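PDB 3VYW: MNMC2 from Aquifex aeolicus, which acts as a tRNA methyltransferase that uses S-adenosylmethionine in modifying the wobble uridine, and works without the oxidase domain to which it is usually fused. Local coordinates for residues A[8-13]-A[32-37]; A[47-52]-A[57-62]; A[130-135]-A[180-185]; A[243-248]-A[254-259]. All blocks are in the same frame, centred on the assembly; numbering follows the deposited sequence.

From the N terminus, the chain first runs through helices 3-18 and 24-37, and interaction 1 closes the loop between them, where the C-terminal helix 292-303 also packs. Helix 24-37 leads on to strand 46-50, and interaction 2 closes the hairpin 46-50/56-60. Interaction 3 spans far more chain, fastening the loop before strand 187-192 to strand 126-133 of the eight-stranded mixed sheet, whose end holds S-adenosylmethionine. Interaction 4 closes the hairpin at one edge of that sheet. The four contacts follow one another in series, with none nested or crossed. Interactions 2 and 3 nevertheless touch, through a probable hydrogen bond of 3.1 Å between His60 NE2 and Glu135 OE2.

Interaction 1: residues A[8-13]-A[32-37]; sequences KNYLES and REFLRF
The rings of Tyr10 and Phe34 approach each other obliquely; their nearest atoms, Tyr10 CD2 and Phe34 CZ, lie 4.4 Å apart. Leu11 comes to the same Phe34 ring, also obliquely, with its CB 4.0 Å from Phe34 CD2. Within segment 32-37, Arg36 CG sits 3.5 Å above one face of the Phe37 ring, toward its rim, and the Arg36 guanidinium has Glu33 OE2 at its edge, in plane. The setting is a helix-loop-helix, in which helices 3-18 and 24-37 meet through apolar side chains, with no hydrogen bond across these two segments.

Phe34 carries the contact for its helix. Its CG stands anti to the backbone N (chi1 -173°), and from there the ring reaches both Tyr10 and Leu11, consecutive residues of helix 3-18. Helix 292-303 completes the surroundings: Leu296 and Ile297 touch Phe34, while Leu293 touches Tyr10, whose OH makes a weak hydrogen bond to Glu291. Three helices thus share this apolar junction.

A salt-bridge network lies on another side of helix 24-37. There Glu33 links two arginines of its own helix, both donors tilted about 30° from the carboxylate plane: Arg32 NE meets Glu33 OE2 at 3.1 Å on the anti side, whereas Arg36 NE comes to Glu33 OE1 on the syn side at 2.9 Å.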
# COMPACT_ATOMS: atom_id res chain seq x y z
N LYS A 8 -14.73 13.10 16.88
CA LYS A 8 -14.38 13.86 18.04
C LYS A 8 -14.59 13.12 19.31
O LYS A 8 -13.86 13.29 20.23
CB LYS A 8 -15.14 15.14 18.08
CG LYS A 8 -15.11 15.75 19.43
CD LYS A 8 -15.21 17.23 19.32
CE LYS A 8 -15.84 17.81 20.54
NZ LYS A 8 -16.07 19.23 20.27
N ASN A 9 -15.64 12.34 19.36
CA ASN A 9 -15.90 11.50 20.48
C ASN A 9 -14.84 10.48 20.60
O ASN A 9 -14.41 10.15 21.66
CB ASN A 9 -17.24 10.81 20.30
CG ASN A 9 -18.39 11.66 20.67
OD1 ASN A 9 -18.24 12.74 21.21
ND2 ASN A 9 -19.57 11.19 20.39
N TYR A 10 -14.45 9.93 19.48
CA TYR A 10 -13.49 8.88 19.44
C TYR A 10 -12.19 9.38 19.96
O TYR A 10 -11.53 8.72 20.70
CB TYR A 10 -13.33 8.43 18.01
CG TYR A 10 -12.47 7.24 17.83
CD1 TYR A 10 -13.01 6.03 17.57
CD2 TYR A 10 -11.13 7.34 17.90
CE1 TYR A 10 -12.23 4.94 17.40
CE2 TYR A 10 -10.34 6.25 17.75
CZ TYR A 10 -10.91 5.06 17.50
OH TYR A 10 -10.16 3.97 17.32
N LEU A 11 -11.81 10.56 19.53
CA LEU A 11 -10.60 11.15 19.98
C LEU A 11 -10.61 11.45 21.44
O LEU A 11 -9.67 11.20 22.13
CB LEU A 11 -10.36 12.45 19.25
CG LEU A 11 -9.24 13.24 19.86
CD1 LEU A 11 -7.94 12.57 19.53
CD2 LEU A 11 -9.25 14.64 19.38
N GLU A 12 -11.69 12.04 21.91
CA GLU A 12 -11.78 12.38 23.29
C GLU A 12 -11.72 11.11 24.07
O GLU A 12 -11.10 11.01 25.07
CB GLU A 12 -13.08 13.08 23.57
CG GLU A 12 -13.03 14.57 23.39
CD GLU A 12 -14.38 15.20 23.42
OE1 GLU A 12 -14.47 16.40 23.68
OE2 GLU A 12 -15.37 14.50 23.19
N SER A 13 -12.40 10.12 23.58
CA SER A 13 -12.43 8.90 24.27
C SER A 13 -11.07 8.26 24.35
O SER A 13 -10.71 7.75 25.38
CB SER A 13 -13.44 8.00 23.60
OG SER A 13 -13.12 6.67 23.80
N ARG A 32 -8.41 19.17 14.95
CA ARG A 32 -8.56 19.74 13.66
C ARG A 32 -7.91 18.91 12.59
O ARG A 32 -8.51 18.66 11.59
CB ARG A 32 -7.94 21.10 13.69
CG ARG A 32 -8.11 21.86 12.43
CD ARG A 32 -7.45 23.20 12.55
NE ARG A 32 -6.02 23.09 12.42
CZ ARG A 32 -5.16 23.77 13.15
NH1 ARG A 32 -5.58 24.60 14.07
NH2 ARG A 32 -3.88 23.62 12.95
N GLU A 33 -6.69 18.49 12.79
CA GLU A 33 -6.04 17.57 11.89
C GLU A 33 -6.68 16.19 11.81
O GLU A 33 -6.76 15.61 10.78
CB GLU A 33 -4.55 17.50 12.14
CG GLU A 33 -3.86 18.83 12.11
CD GLU A 33 -4.18 19.67 10.90
OE1 GLU A 33 -4.27 19.14 9.80
OE2 GLU A 33 -4.34 20.86 11.04
N PHE A 34 -7.14 15.66 12.92
CA PHE A 34 -7.76 14.37 12.91
C PHE A 34 -9.00 14.41 12.07
O PHE A 34 -9.26 13.54 11.32
CB PHE A 34 -8.09 13.96 14.34
CG PHE A 34 -8.60 12.57 14.50
CD1 PHE A 34 -7.96 11.52 13.91
CD2 PHE A 34 -9.71 12.32 15.27
CE1 PHE A 34 -8.41 10.24 14.08
CE2 PHE A 34 -10.16 11.05 15.44
CZ PHE A 34 -9.52 10.00 14.84
N LEU A 35 -9.77 15.46 12.19
CA LEU A 35 -10.94 15.62 11.39
C LEU A 35 -10.63 15.74 9.93
O LEU A 35 -11.28 15.18 9.11
CB LEU A 35 -11.68 16.85 11.83
CG LEU A 35 -12.32 16.78 13.18
CD1 LEU A 35 -13.12 18.01 13.44
CD2 LEU A 35 -13.18 15.56 13.28
N ARG A 36 -9.63 16.51 9.60
CA ARG A 36 -9.17 16.59 8.24
C ARG A 36 -8.53 15.34 7.60
O ARG A 36 -8.75 15.08 6.47
CB ARG A 36 -8.40 17.87 8.01
CG ARG A 36 -7.01 17.70 7.51
CD ARG A 36 -6.51 18.92 6.83
NE ARG A 36 -6.19 19.95 7.77
CZ ARG A 36 -6.36 21.22 7.52
NH1 ARG A 36 -6.84 21.61 6.38
NH2 ARG A 36 -6.07 22.09 8.43
N PHE A 37 -7.73 14.59 8.33
CA PHE A 37 -7.03 13.45 7.76
C PHE A 37 -7.67 12.10 7.85
O PHE A 37 -7.28 11.23 7.16
CB PHE A 37 -5.66 13.33 8.36
CG PHE A 37 -4.76 14.44 8.02
CD1 PHE A 37 -3.89 14.91 8.93
CD2 PHE A 37 -4.81 15.01 6.81
CE1 PHE A 37 -3.08 15.95 8.63
CE2 PHE A 37 -4.00 16.05 6.50
CZ PHE A 37 -3.13 16.52 7.41

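Interaction 2: residues A[47-52]-A[57-62]; sequences EIADTA and TLIHKT
Glu47 and Ile59 form a hydrogen-bonded pair of the antiparallel beta hairpin made by strands 46-50 and 56-60, and each backbone N-H of the pair is answered by the other residue's carbonyl. Glu47 N reaches Ile59 O at 2.9 Å, and Ile59 N reaches Glu47 O at 2.7 Å. Two residues along, Ala49 and Thr57 repeat the pattern less evenly: Ala49 N to Thr57 O measures 2.9 Å, but Thr57 N to Ala49 O stretches to 3.2 Å. Glu47 O takes a further contact from the CA-H of Leu58.

Between these pairs lies the non-hydrogen-bonded pair of Ile48 and Leu58, whose side chains share the other face of the sheet. The backbone of Leu58 turns instead to Tyr67, extending the hairpin toward a third strand. Thr57 likewise bonds beyond the two segments: its OG1, swung opposite its own N (chi1 -165°), accepts from the backbone N of His68, and its methyl CG2 stays near Thr51 OG1. His60 NE2 is satisfied by Glu135, which belongs to the cofactor-pocket segment 130-135. The hairpin adjoins the S-adenosylmethionine site: the side chain of Leu58 is about 4 Å from that of Leu107, which binds the ligand, and the Thr57 side chain is about 7 Å from the ligand itself.

Glu47 OE2 and Lys61 NZ, 4.3 Å apart, lie beyond salt-bridge distance but may still attract each other. The tightest side-chain meeting is apolar, with Ile48 CG1 3.4 Å from Leu58 CD2.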
# COMPACT_ATOMS: atom_id res chain seq x y z
N GLU A 47 -18.35 2.54 -5.14
CA GLU A 47 -19.02 3.18 -6.23
C GLU A 47 -18.17 3.08 -7.44
O GLU A 47 -16.99 3.26 -7.36
CB GLU A 47 -19.15 4.64 -5.93
CG GLU A 47 -20.55 5.13 -5.73
CD GLU A 47 -20.55 6.47 -5.08
OE1 GLU A 47 -20.05 7.43 -5.70
OE2 GLU A 47 -21.05 6.56 -3.95
N ILE A 48 -18.78 2.81 -8.57
CA ILE A 48 -18.05 2.68 -9.80
C ILE A 48 -17.58 4.02 -10.37
O ILE A 48 -18.30 4.97 -10.32
CB ILE A 48 -18.88 1.90 -10.82
CG1 ILE A 48 -18.15 0.65 -11.20
CG2 ILE A 48 -19.11 2.70 -12.06
CD1 ILE A 48 -17.10 0.88 -12.24
N ALA A 49 -16.37 4.09 -10.88
CA ALA A 49 -15.88 5.33 -11.43
C ALA A 49 -14.98 5.21 -12.64
O ALA A 49 -14.38 4.21 -12.84
CB ALA A 49 -15.17 6.11 -10.36
N ASP A 50 -14.92 6.27 -13.42
CA ASP A 50 -14.07 6.36 -14.58
C ASP A 50 -12.64 6.66 -14.26
O ASP A 50 -12.34 7.29 -13.29
CB ASP A 50 -14.54 7.48 -15.46
CG ASP A 50 -15.55 7.06 -16.45
OD1 ASP A 50 -16.09 5.97 -16.32
OD2 ASP A 50 -15.81 7.82 -17.38
N THR A 51 -11.76 6.26 -15.14
CA THR A 51 -10.36 6.54 -15.01
C THR A 51 -9.93 7.12 -16.34
O THR A 51 -10.53 6.86 -17.34
CB THR A 51 -9.59 5.26 -14.70
OG1 THR A 51 -9.40 5.16 -13.30
CG2 THR A 51 -8.28 5.26 -15.35
N ALA A 52 -8.87 7.89 -16.32
CA ALA A 52 -8.38 8.61 -17.47
C ALA A 52 -7.93 7.74 -18.62
O ALA A 52 -8.07 8.11 -19.74
CB ALA A 52 -7.26 9.51 -17.04
N THR A 57 -12.41 1.83 -12.08
CA THR A 57 -11.97 1.67 -10.72
C THR A 57 -13.21 1.83 -9.89
O THR A 57 -14.24 2.17 -10.38
CB THR A 57 -10.95 2.74 -10.37
OG1 THR A 57 -10.28 2.38 -9.19
CG2 THR A 57 -11.60 4.02 -10.16
N LEU A 58 -13.10 1.61 -8.60
CA LEU A 58 -14.19 1.88 -7.73
C LEU A 58 -13.71 2.87 -6.73
O LEU A 58 -12.55 2.97 -6.48
CB LEU A 58 -14.60 0.63 -6.99
CG LEU A 58 -14.90 -0.58 -7.83
CD1 LEU A 58 -15.04 -1.79 -6.94
CD2 LEU A 58 -16.15 -0.36 -8.61
N ILE A 59 -14.64 3.59 -6.15
CA ILE A 59 -14.35 4.44 -5.03
C ILE A 59 -14.77 3.69 -3.81
O ILE A 59 -15.84 3.17 -3.79
CB ILE A 59 -15.15 5.72 -5.03
CG1 ILE A 59 -15.03 6.45 -6.35
CG2 ILE A 59 -14.67 6.62 -3.92
CD1 ILE A 59 -13.71 7.13 -6.54
N HIS A 60 -13.92 3.64 -2.81
CA HIS A 60 -14.29 3.04 -1.56
C HIS A 60 -14.79 4.10 -0.63
O HIS A 60 -14.09 5.04 -0.31
CB HIS A 60 -13.12 2.28 -0.97
CG HIS A 60 -13.50 1.27 0.06
ND1 HIS A 60 -14.14 1.58 1.16
CD2 HIS A 60 -13.28 -0.07 0.12
CE1 HIS A 60 -14.33 0.51 1.89
NE2 HIS A 60 -13.81 -0.50 1.25
N LYS A 61 -16.05 3.98 -0.24
CA LYS A 61 -16.76 4.93 0.58
C LYS A 61 -16.24 5.12 1.99
O LYS A 61 -16.30 6.19 2.50
CB LYS A 61 -18.23 4.58 0.61
CG LYS A 61 -19.02 5.14 -0.54
CD LYS A 61 -20.04 4.16 -1.06
CE LYS A 61 -21.41 4.37 -0.44
NZ LYS A 61 -22.44 3.63 -1.20
N THR A 62 -15.79 4.06 2.61
CA THR A 62 -15.13 4.14 3.88
C THR A 62 -13.81 4.89 3.87
O THR A 62 -13.55 5.71 4.70
CB THR A 62 -14.88 2.73 4.42
OG1 THR A 62 -16.09 2.03 4.41
CG2 THR A 62 -14.42 2.77 5.79

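Interaction 3: residues A[130-135]-A[180-185]; sequences ISFEKE and KEVENF. With SAM (S-adenosylmethionine), chain E.
Ile130 and Phe185 make a CH-pi contact, the methyl CD1 of Ile130 standing almost exactly above the ring centre of Phe185, 3.8 Å from the centroid and 5° off the ring normal. The remaining cross-contacts are aliphatic. Ile130 and Val182 reach for each other tip to tip, with Ile130 CD1 3.9 Å from Val182 CG1, and Val182 CG2 also lies obliquely near the ring of Phe132. No hydrogen bond joins the two segments. Their contact is wholly buried and fixes the loop after helix 175-178 to strand 126-133, within the Rossmann-like sheet of the methyltransferase fold.

Polar interactions gather at the far end of that strand. Glu133 OE1 accepts a hydrogen bond of 2.8 Å from O2' of S-adenosylmethionine, and the backbone N of Glu135 binds the same Glu133 OE1 at 2.7 Å, on the anti side of the carboxylate. Glu133 OE2 is held by the backbone N of Gly106. The side chain of Glu133 bends at chi2 (39°), which brings the carboxylate round to the ribose.

Contacts with the base are made by Lys134. Its aliphatic chain lies flat over one face of the adenine, with Lys134 CD 3.4 Å from SAM C5, while Lys134 N lies 3.2 Å from SAM N3.

The chemistry is divided along one strand: apolar side chains on its body hold the loop 180-185, while at its end an acid holds the ribose, as is characteristic of class I methyltransferases; here the N-H groups of Glu135 and Gly106 position it.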
# COMPACT_ATOMS: atom_id res chain seq x y z
N ILE A 130 1.56 -14.00 -3.40
CA ILE A 130 0.82 -13.97 -2.17
C ILE A 130 0.21 -12.61 -1.97
O ILE A 130 0.88 -11.62 -1.99
CB ILE A 130 1.72 -14.27 -0.99
CG1 ILE A 130 2.29 -15.66 -1.15
CG2 ILE A 130 0.96 -14.13 0.30
CD1 ILE A 130 3.15 -16.09 -0.00
N SER A 131 -1.08 -12.57 -1.75
CA SER A 131 -1.77 -11.32 -1.59
C SER A 131 -2.57 -11.26 -0.33
O SER A 131 -2.82 -12.24 0.27
CB SER A 131 -2.65 -11.06 -2.76
OG SER A 131 -3.05 -9.74 -2.71
N PHE A 132 -2.91 -10.08 0.11
CA PHE A 132 -3.58 -9.88 1.36
C PHE A 132 -4.80 -9.10 1.06
O PHE A 132 -4.76 -8.16 0.36
CB PHE A 132 -2.68 -9.08 2.29
CG PHE A 132 -1.44 -9.80 2.70
CD1 PHE A 132 -0.24 -9.52 2.12
CD2 PHE A 132 -1.49 -10.77 3.66
CE1 PHE A 132 0.89 -10.21 2.48
CE2 PHE A 132 -0.37 -11.44 4.03
CZ PHE A 132 0.82 -11.17 3.43
N GLU A 133 -5.94 -9.52 1.53
CA GLU A 133 -7.14 -8.77 1.28
C GLU A 133 -8.12 -8.99 2.39
O GLU A 133 -8.56 -10.07 2.57
CB GLU A 133 -7.74 -9.23 -0.03
CG GLU A 133 -8.93 -8.46 -0.51
CD GLU A 133 -8.88 -6.98 -0.28
OE1 GLU A 133 -9.68 -6.47 0.47
OE2 GLU A 133 -8.08 -6.30 -0.88
N LYS A 134 -8.41 -7.97 3.16
CA LYS A 134 -9.46 -8.02 4.15
C LYS A 134 -10.89 -8.01 3.68
O LYS A 134 -11.74 -8.50 4.36
CB LYS A 134 -9.23 -7.03 5.28
CG LYS A 134 -9.76 -5.64 5.10
CD LYS A 134 -9.22 -4.79 6.21
CE LYS A 134 -10.12 -3.65 6.55
NZ LYS A 134 -9.87 -3.28 7.94
N GLU A 135 -11.14 -7.41 2.53
CA GLU A 135 -12.46 -7.29 1.97
C GLU A 135 -12.50 -7.68 0.52
O GLU A 135 -12.60 -6.84 -0.33
CB GLU A 135 -12.95 -5.87 2.11
CG GLU A 135 -14.33 -5.60 1.52
CD GLU A 135 -14.79 -4.16 1.68
OE1 GLU A 135 -15.80 -3.81 1.10
OE2 GLU A 135 -14.18 -3.38 2.39
N LYS A 180 2.09 -13.15 9.32
CA LYS A 180 2.97 -13.94 10.12
C LYS A 180 3.05 -15.35 9.59
O LYS A 180 4.06 -16.00 9.73
CB LYS A 180 2.55 -13.91 11.57
CG LYS A 180 2.16 -12.55 12.09
CD LYS A 180 3.10 -12.01 13.13
CE LYS A 180 2.40 -10.91 13.90
NZ LYS A 180 3.11 -10.47 15.12
N GLU A 181 1.99 -15.80 8.94
CA GLU A 181 1.98 -17.11 8.33
C GLU A 181 2.93 -17.28 7.19
O GLU A 181 3.26 -18.38 6.84
CB GLU A 181 0.61 -17.48 7.85
CG GLU A 181 -0.44 -17.43 8.90
CD GLU A 181 -1.81 -17.47 8.30
OE1 GLU A 181 -2.77 -17.14 8.98
OE2 GLU A 181 -1.90 -17.85 7.14
N VAL A 182 3.35 -16.20 6.56
CA VAL A 182 4.15 -16.40 5.39
C VAL A 182 5.58 -16.55 5.79
O VAL A 182 6.19 -15.67 6.33
CB VAL A 182 4.04 -15.25 4.41
CG1 VAL A 182 5.04 -15.42 3.32
CG2 VAL A 182 2.64 -15.17 3.86
N GLU A 183 6.10 -17.73 5.50
CA GLU A 183 7.43 -18.13 5.85
C GLU A 183 8.05 -18.69 4.61
O GLU A 183 7.37 -19.13 3.72
CB GLU A 183 7.36 -19.18 6.96
CG GLU A 183 7.19 -18.58 8.34
CD GLU A 183 6.26 -19.37 9.25
OE1 GLU A 183 5.99 -20.54 8.95
OE2 GLU A 183 5.82 -18.83 10.27
N ASN A 184 9.35 -18.64 4.53
CA ASN A 184 10.06 -19.23 3.43
C ASN A 184 9.74 -18.59 2.11
O ASN A 184 9.83 -19.20 1.07
CB ASN A 184 9.77 -20.72 3.39
CG ASN A 184 9.99 -21.40 4.73
OD1 ASN A 184 11.09 -21.40 5.25
ND2 ASN A 184 8.95 -21.97 5.28
N PHE A 185 9.37 -17.33 2.15
CA PHE A 185 9.11 -16.58 0.95
C PHE A 185 9.96 -15.32 0.96
O PHE A 185 9.82 -14.51 1.84
CB PHE A 185 7.63 -16.21 0.98
CG PHE A 185 7.08 -15.70 -0.31
CD1 PHE A 185 6.79 -16.54 -1.33
CD2 PHE A 185 6.78 -14.38 -0.46
CE1 PHE A 185 6.27 -16.08 -2.49
CE2 PHE A 185 6.26 -13.91 -1.62
CZ PHE A 185 6.00 -14.76 -2.64
N SAM E . -4.14 -3.35 -5.40
CA SAM E . -5.48 -3.19 -5.82
C SAM E . -5.42 -3.33 -7.29
O SAM E . -6.40 -3.43 -7.98
OXT SAM E . -4.34 -3.38 -7.80
CB SAM E . -5.92 -1.87 -5.21
CG SAM E . -6.24 -2.14 -3.74
SD SAM E . -6.73 -0.88 -2.82
CE SAM E . -5.71 0.37 -3.06
C5' SAM E . -6.63 -1.23 -1.20
C4' SAM E . -6.99 -2.67 -0.79
O4' SAM E . -6.40 -2.95 0.47
C3' SAM E . -8.46 -2.92 -0.58
O3' SAM E . -8.81 -4.18 -1.11
C2' SAM E . -8.62 -2.98 0.91
O2' SAM E . -9.69 -3.82 1.26
C1' SAM E . -7.32 -3.58 1.33
N9 SAM E . -6.99 -3.40 2.76
C8 SAM E . -7.05 -2.30 3.48
N7 SAM E . -6.67 -2.50 4.73
C5 SAM E . -6.34 -3.76 4.84
C6 SAM E . -5.85 -4.63 5.89
N6 SAM E . -5.62 -4.19 7.12
N1 SAM E . -5.63 -5.88 5.60
C2 SAM E . -5.83 -6.35 4.40
N3 SAM E . -6.29 -5.62 3.42
C4 SAM E . -6.56 -4.34 3.56

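Interaction 4: residues A[243-248]-A[254-259]; sequences GSSREI and GTVASL
Gly243 pairs with Val256 and Ser245 with Gly254 as antiparallel hydrogen-bonded pairs, the short strand segments running at 138° to each other, with Gly243 N to Val256 O and Val256 N to Gly243 O both at 2.8 Å, Gly254 N to Ser245 O at 2.7 Å and Ser245 N to Gly254 O at 3.2 Å. Val256 N and Ser245 N both come from above the planes of the carbonyls they meet, Ser245 N further out, at 64°.

Side chains follow from this pairing. Ser245 turns OG between its backbone N and carbonyl carbon (chi1 47°), laying it over the neighbouring strand, 3.4 Å from Gly254 CA, where the glycine presents no side chain. The methyl Val256 CG2 packs on the same face, 3.9 Å from Ser245 CB. On the other face Ser244 and Thr255 are a non-hydrogen-bonded pair whose hydroxyls look beyond the hairpin: Ser244 OG bonds to Glu270, while Thr255 OG1 bonds to the carbonyl of Ser226 and to Arg232 NE. Arg232 also makes weak bonds to Ser244 OG and Gly254 O, so one guanidinium touches both strands.

Thr255 and Ala257 bond through their backbones to strand 220-224. This hairpin, whose strand 253-258 is inserted antiparallel between 220-224 and the edge strand 241-246 of an otherwise largely parallel sheet, is the signature of the class I methyltransferase fold.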
# COMPACT_ATOMS: atom_id res chain seq x y z
N GLY A 243 13.98 5.68 -2.92
CA GLY A 243 14.07 6.42 -4.14
C GLY A 243 12.73 6.73 -4.72
O GLY A 243 11.73 6.33 -4.21
N SER A 244 12.72 7.42 -5.83
CA SER A 244 11.51 7.85 -6.44
C SER A 244 11.25 7.41 -7.87
O SER A 244 12.11 7.34 -8.68
CB SER A 244 11.42 9.36 -6.37
OG SER A 244 11.02 9.76 -5.10
N SER A 245 9.99 7.20 -8.16
CA SER A 245 9.52 6.97 -9.51
C SER A 245 8.57 8.08 -9.93
O SER A 245 7.80 8.54 -9.15
CB SER A 245 8.79 5.64 -9.58
OG SER A 245 7.88 5.49 -8.53
N ARG A 246 8.59 8.49 -11.18
CA ARG A 246 7.61 9.47 -11.61
C ARG A 246 6.82 9.25 -12.92
O ARG A 246 7.35 8.74 -13.90
CB ARG A 246 8.26 10.82 -11.68
CG ARG A 246 9.29 10.93 -12.78
CD ARG A 246 10.22 9.75 -12.78
NE ARG A 246 9.54 8.57 -13.25
CZ ARG A 246 9.89 7.33 -12.94
NH1 ARG A 246 10.96 7.10 -12.20
NH2 ARG A 246 9.17 6.32 -13.41
N GLU A 247 5.44 9.55 -12.75
CA GLU A 247 4.90 10.02 -14.12
C GLU A 247 3.94 11.18 -13.85
O GLU A 247 2.76 11.08 -14.15
CB GLU A 247 4.27 8.79 -14.82
CG GLU A 247 2.77 8.82 -15.05
CD GLU A 247 1.99 8.06 -13.98
OE1 GLU A 247 1.86 8.58 -12.88
OE2 GLU A 247 1.51 6.95 -14.22
N ILE A 248 4.47 12.29 -13.32
CA ILE A 248 3.70 13.52 -13.19
C ILE A 248 2.69 13.67 -14.31
O ILE A 248 1.58 14.13 -14.10
CB ILE A 248 4.62 14.75 -13.17
CG1 ILE A 248 6.09 14.29 -13.17
CG2 ILE A 248 4.25 15.67 -12.00
CD1 ILE A 248 6.93 14.80 -12.02
N GLY A 254 6.26 8.29 -6.94
CA GLY A 254 6.14 7.13 -6.11
C GLY A 254 7.39 6.80 -5.36
O GLY A 254 8.32 7.51 -5.41
N THR A 255 7.39 5.69 -4.67
CA THR A 255 8.53 5.32 -3.92
C THR A 255 9.03 3.99 -4.34
O THR A 255 8.29 3.11 -4.59
CB THR A 255 8.26 5.37 -2.42
OG1 THR A 255 8.10 6.71 -2.05
CG2 THR A 255 9.42 4.91 -1.68
N VAL A 256 10.34 3.88 -4.45
CA VAL A 256 11.00 2.65 -4.77
C VAL A 256 12.01 2.35 -3.71
O VAL A 256 12.77 3.19 -3.36
CB VAL A 256 11.71 2.75 -6.10
CG1 VAL A 256 11.97 1.38 -6.64
CG2 VAL A 256 10.90 3.54 -7.08
N ALA A 257 11.97 1.15 -3.18
CA ALA A 257 12.86 0.78 -2.11
C ALA A 257 13.54 -0.54 -2.34
O ALA A 257 13.02 -1.43 -2.93
CB ALA A 257 12.11 0.77 -0.80
N SER A 258 14.77 -0.65 -1.88
CA SER A 258 15.42 -1.92 -1.84
C SER A 258 16.40 -1.93 -0.72
O SER A 258 16.97 -0.94 -0.42
CB SER A 258 16.12 -2.19 -3.15
OG SER A 258 16.85 -3.37 -3.07
N LEU A 259 16.56 -3.05 -0.07
CA LEU A 259 17.61 -3.18 0.90
C LEU A 259 18.97 -3.09 0.27
O LEU A 259 19.83 -2.43 0.74
CB LEU A 259 17.49 -4.50 1.58
CG LEU A 259 16.25 -4.64 2.38
CD1 LEU A 259 16.10 -6.07 2.80
CD2 LEU A 259 16.37 -3.77 3.59